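Kappa-carrageenase (Pseudoalteromonas carrageenovora, PDB 1DYP) hydrolyses internal beta-1,4 linkages of kappa-carrageenan, between D-galactose 4-sulfate and 3,6-anhydro-D-galactose, through the family 16 glycoside hydrolase catalytic domain described here. Local coordinates at residues S136-V141 / H154-I159. The protein carries 1 engineered substitution. Residues are numbered along the deposited sequence; the frame is centred on the assembly and turned at random.
Sequences SEIDVV and HDLHNI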
ATOM      1  N   SER A 136       2.576   2.855 -12.216  1.00  7.72           N
ATOM      2  CA  SER A 136       2.209   1.480 -11.885  1.00  7.58           C
ATOM      3  C   SER A 136       2.137   1.325 -10.371  1.00  7.39           C
ATOM      4  O   SER A 136       3.041   1.749  -9.651  1.00  7.67           O
ATOM      5  CB  SER A 136       3.245   0.489 -12.423  1.00  7.71           C
ATOM      6  OG  SER A 136       3.335   0.530 -13.835  1.00  7.99           O
ATOM      7  N   GLU A 137       1.061   0.709  -9.895  1.00  6.95           N
ATOM      8  CA  GLU A 137       0.881   0.481  -8.468  1.00  6.67           C
ATOM      9  C   GLU A 137       0.251  -0.880  -8.238  1.00  6.57           C
ATOM     10  O   GLU A 137      -0.802  -1.185  -8.797  1.00  6.48           O
ATOM     11  CB  GLU A 137      -0.030   1.553  -7.861  1.00  6.56           C
ATOM     12  CG  GLU A 137      -0.304   1.366  -6.368  1.00  7.08           C
ATOM     13  CD  GLU A 137      -1.364   2.319  -5.844  1.00  7.08           C
ATOM     14  OE1 GLU A 137      -1.485   3.432  -6.397  1.00  7.20           O
ATOM     15  OE2 GLU A 137      -2.068   1.968  -4.873  1.00  7.31           O
ATOM     16  N   ILE A 138       0.912  -1.704  -7.435  1.00  6.52           N
ATOM     17  CA  ILE A 138       0.380  -3.018  -7.101  1.00  6.38           C
ATOM     18  C   ILE A 138       0.107  -3.014  -5.605  1.00  6.33           C
ATOM     19  O   ILE A 138       1.009  -2.793  -4.799  1.00  6.47           O
ATOM     20  CB  ILE A 138       1.368  -4.159  -7.422  1.00  6.43           C
ATOM     21  CG1 ILE A 138       1.623  -4.225  -8.929  1.00  6.65           C
ATOM     22  CG2 ILE A 138       0.784  -5.489  -6.934  1.00  6.51           C
ATOM     23  CD1 ILE A 138       2.582  -5.333  -9.358  1.00  6.89           C
ATOM     24  N   ASP A 139      -1.147  -3.238  -5.238  1.00  6.41           N
ATOM     25  CA  ASP A 139      -1.520  -3.256  -3.832  1.00  6.76           C
ATOM     26  C   ASP A 139      -1.622  -4.707  -3.390  1.00  6.57           C
ATOM     27  O   ASP A 139      -2.565  -5.408  -3.755  1.00  6.89           O
ATOM     28  CB  ASP A 139      -2.848  -2.528  -3.664  1.00  7.11           C
ATOM     29  CG  ASP A 139      -2.806  -1.143  -4.262  1.00  7.69           C
ATOM     30  OD1 ASP A 139      -2.045  -0.302  -3.741  1.00  7.47           O
ATOM     31  OD2 ASP A 139      -3.508  -0.905  -5.267  1.00  8.93           O
ATOM     32  N   VAL A 140      -0.640  -5.163  -2.616  1.00  6.39           N
ATOM     33  CA  VAL A 140      -0.643  -6.548  -2.156  1.00  6.28           C
ATOM     34  C   VAL A 140      -1.890  -6.759  -1.315  1.00  6.21           C
ATOM     35  O   VAL A 140      -2.592  -7.760  -1.456  1.00  6.00           O
ATOM     36  CB  VAL A 140       0.614  -6.865  -1.338  1.00  6.47           C
ATOM     37  CG1 VAL A 140       0.618  -8.340  -0.950  1.00  6.79           C
ATOM     38  CG2 VAL A 140       1.853  -6.526  -2.155  1.00  6.81           C
ATOM     39  N   VAL A 141      -2.159  -5.806  -0.435  1.00  6.26           N
ATOM     40  CA  VAL A 141      -3.360  -5.849   0.378  1.00  6.16           C
ATOM     41  C   VAL A 141      -3.648  -4.488   0.985  1.00  6.40           C
ATOM     42  O   VAL A 141      -2.739  -3.725   1.309  1.00  6.08           O
ATOM     43  CB  VAL A 141      -3.275  -6.889   1.535  1.00  6.18           C
ATOM     44  CG1 VAL A 141      -2.218  -6.478   2.554  1.00  6.29           C
ATOM     45  CG2 VAL A 141      -4.636  -7.009   2.210  1.00  6.24           C
ATOM     46  N   HIS A 154      -7.185  -6.335  -2.861  1.00  6.43           N
ATOM     47  CA  HIS A 154      -5.895  -6.718  -3.438  1.00  6.50           C
ATOM     48  C   HIS A 154      -6.027  -6.137  -4.829  1.00  6.47           C
ATOM     49  O   HIS A 154      -6.369  -6.830  -5.787  1.00  6.48           O
ATOM     50  CB  HIS A 154      -5.811  -8.242  -3.427  1.00  6.58           C
ATOM     51  CG  HIS A 154      -6.141  -8.839  -2.090  1.00  6.63           C
ATOM     52  ND1 HIS A 154      -5.202  -9.016  -1.099  1.00  6.21           N
ATOM     53  CD2 HIS A 154      -7.321  -9.227  -1.551  1.00  6.73           C
ATOM     54  CE1 HIS A 154      -5.784  -9.480  -0.005  1.00  6.53           C
ATOM     55  NE2 HIS A 154      -7.072  -9.613  -0.255  1.00  6.34           N
ATOM     56  N   ASP A 155      -5.785  -4.832  -4.907  1.00  6.48           N
ATOM     57  CA  ASP A 155      -5.961  -4.077  -6.140  1.00  6.57           C
ATOM     58  C   ASP A 155      -4.738  -3.612  -6.932  1.00  6.46           C
ATOM     59  O   ASP A 155      -3.576  -3.855  -6.574  1.00  6.57           O
ATOM     60  CB  ASP A 155      -6.807  -2.845  -5.829  1.00  6.51           C
ATOM     61  CG  ASP A 155      -8.147  -3.196  -5.238  1.00  6.65           C
ATOM     62  OD1 ASP A 155      -8.648  -4.296  -5.554  1.00  6.33           O
ATOM     63  OD2 ASP A 155      -8.704  -2.386  -4.471  1.00  6.38           O
ATOM     64  N   LEU A 156      -5.038  -2.910  -8.022  1.00  6.74           N
ATOM     65  CA  LEU A 156      -4.048  -2.342  -8.928  1.00  6.82           C
ATOM     66  C   LEU A 156      -4.495  -0.941  -9.334  1.00  7.13           C
ATOM     67  O   LEU A 156      -5.687  -0.681  -9.492  1.00  7.22           O
ATOM     68  CB  LEU A 156      -3.936  -3.192 -10.191  1.00  6.86           C
ATOM     69  CG  LEU A 156      -3.491  -4.647 -10.061  1.00  6.81           C
ATOM     70  CD1 LEU A 156      -3.636  -5.327 -11.413  1.00  6.73           C
ATOM     71  CD2 LEU A 156      -2.049  -4.713  -9.575  1.00  7.08           C
ATOM     72  N   HIS A 157      -3.527  -0.044  -9.491  1.00  7.15           N
ATOM     73  CA  HIS A 157      -3.788   1.323  -9.927  1.00  7.50           C
ATOM     74  C   HIS A 157      -2.754   1.626 -11.000  1.00  7.47           C
ATOM     75  O   HIS A 157      -1.640   1.110 -10.951  1.00  7.56           O
ATOM     76  CB  HIS A 157      -3.606   2.329  -8.788  1.00  7.78           C
ATOM     77  CG  HIS A 157      -4.593   2.181  -7.673  1.00  8.29           C
ATOM     78  ND1 HIS A 157      -4.559   1.133  -6.779  1.00  8.43           N
ATOM     79  CD2 HIS A 157      -5.626   2.968  -7.290  1.00  8.41           C
ATOM     80  CE1 HIS A 157      -5.526   1.283  -5.891  1.00  8.64           C
ATOM     81  NE2 HIS A 157      -6.188   2.389  -6.180  1.00  8.77           N
ATOM     82  N   ASN A 158      -3.115   2.460 -11.966  1.00  7.73           N
ATOM     83  CA  ASN A 158      -2.178   2.807 -13.022  1.00  8.20           C
ATOM     84  C   ASN A 158      -2.670   3.962 -13.866  1.00  8.58           C
ATOM     85  O   ASN A 158      -3.838   4.339 -13.810  1.00  8.67           O
ATOM     86  CB  ASN A 158      -1.941   1.610 -13.953  1.00  8.17           C
ATOM     87  CG  ASN A 158      -3.204   1.181 -14.685  1.00  7.95           C
ATOM     88  OD1 ASN A 158      -4.088   0.566 -14.101  1.00  7.45           O
ATOM     89  ND2 ASN A 158      -3.292   1.515 -15.973  1.00  7.81           N
ATOM     90  N   ILE A 159      -1.745   4.521 -14.638  1.00  9.16           N
ATOM     91  CA  ILE A 159      -2.046   5.587 -15.576  1.00  9.69           C
ATOM     92  C   ILE A 159      -1.503   5.076 -16.901  1.00  9.92           C
ATOM     93  O   ILE A 159      -0.311   4.782 -17.019  1.00  9.79           O
ATOM     94  CB  ILE A 159      -1.327   6.904 -15.245  1.00  9.72           C
ATOM     95  CG1 ILE A 159      -1.864   7.487 -13.938  1.00  9.92           C
ATOM     96  CG2 ILE A 159      -1.536   7.898 -16.393  1.00  9.80           C
ATOM     97  CD1 ILE A 159      -1.134   8.738 -13.487  1.00 10.37           C
TER
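Glu-137 lays its carboxylate alongside the imidazole of His-157, the two planes only 8° apart, with OE1 3.4 Å from CB of His-157. The glutamate, the catalytic nucleophile, gets there by an extended chain whose CG lies anti to the backbone N (chi1 178°), and Tyr-135 holds its OE1 by a hydrogen bond. Asp-139, another active-site residue, meets the same ring differently: its carboxylate stands almost perpendicular to the imidazole, and OD2 accepts a weak, bent bond at the ring edge from ND1 of His-157, 2.7 Å away. Beneath these groups runs an antiparallel ladder in which Glu-137 and His-157 form a hydrogen-bonded pair; the bond from N of His-157 to O of Glu-137 is nearly straight (170°). Beyond the paired residues, N of Asp-139 donates to O of Asp-155 at 2.8 Å. On the reverse face, CG1 of Ile-138 packs 3.8 Å from CD2 of Leu-156, and both side chains rest on Ile-204 of strand 203-208. Where the chain turns a corner at Val-140, in a classic beta bulge with Val-140 and Val-141 both facing Phe-117, ND1 of His-154 reaches O of Val-140 at 2.9 Å, in the carbonyl plane, while Ser-152 binds its NE2. The strand pair thus illustrates the catalytic face of a family 16 beta-sandwich: alternate residues place Glu-137 and Asp-139 on one side, OE2 of Glu-137 coming within 2.5 Å of OD1 of Asp-139, whose side chain lies near the proton donor Glu-142. With NE2 on a bound cadmium ion and ND1 turned to Asp-139, His-157 links the metal to the catalytic carboxylates.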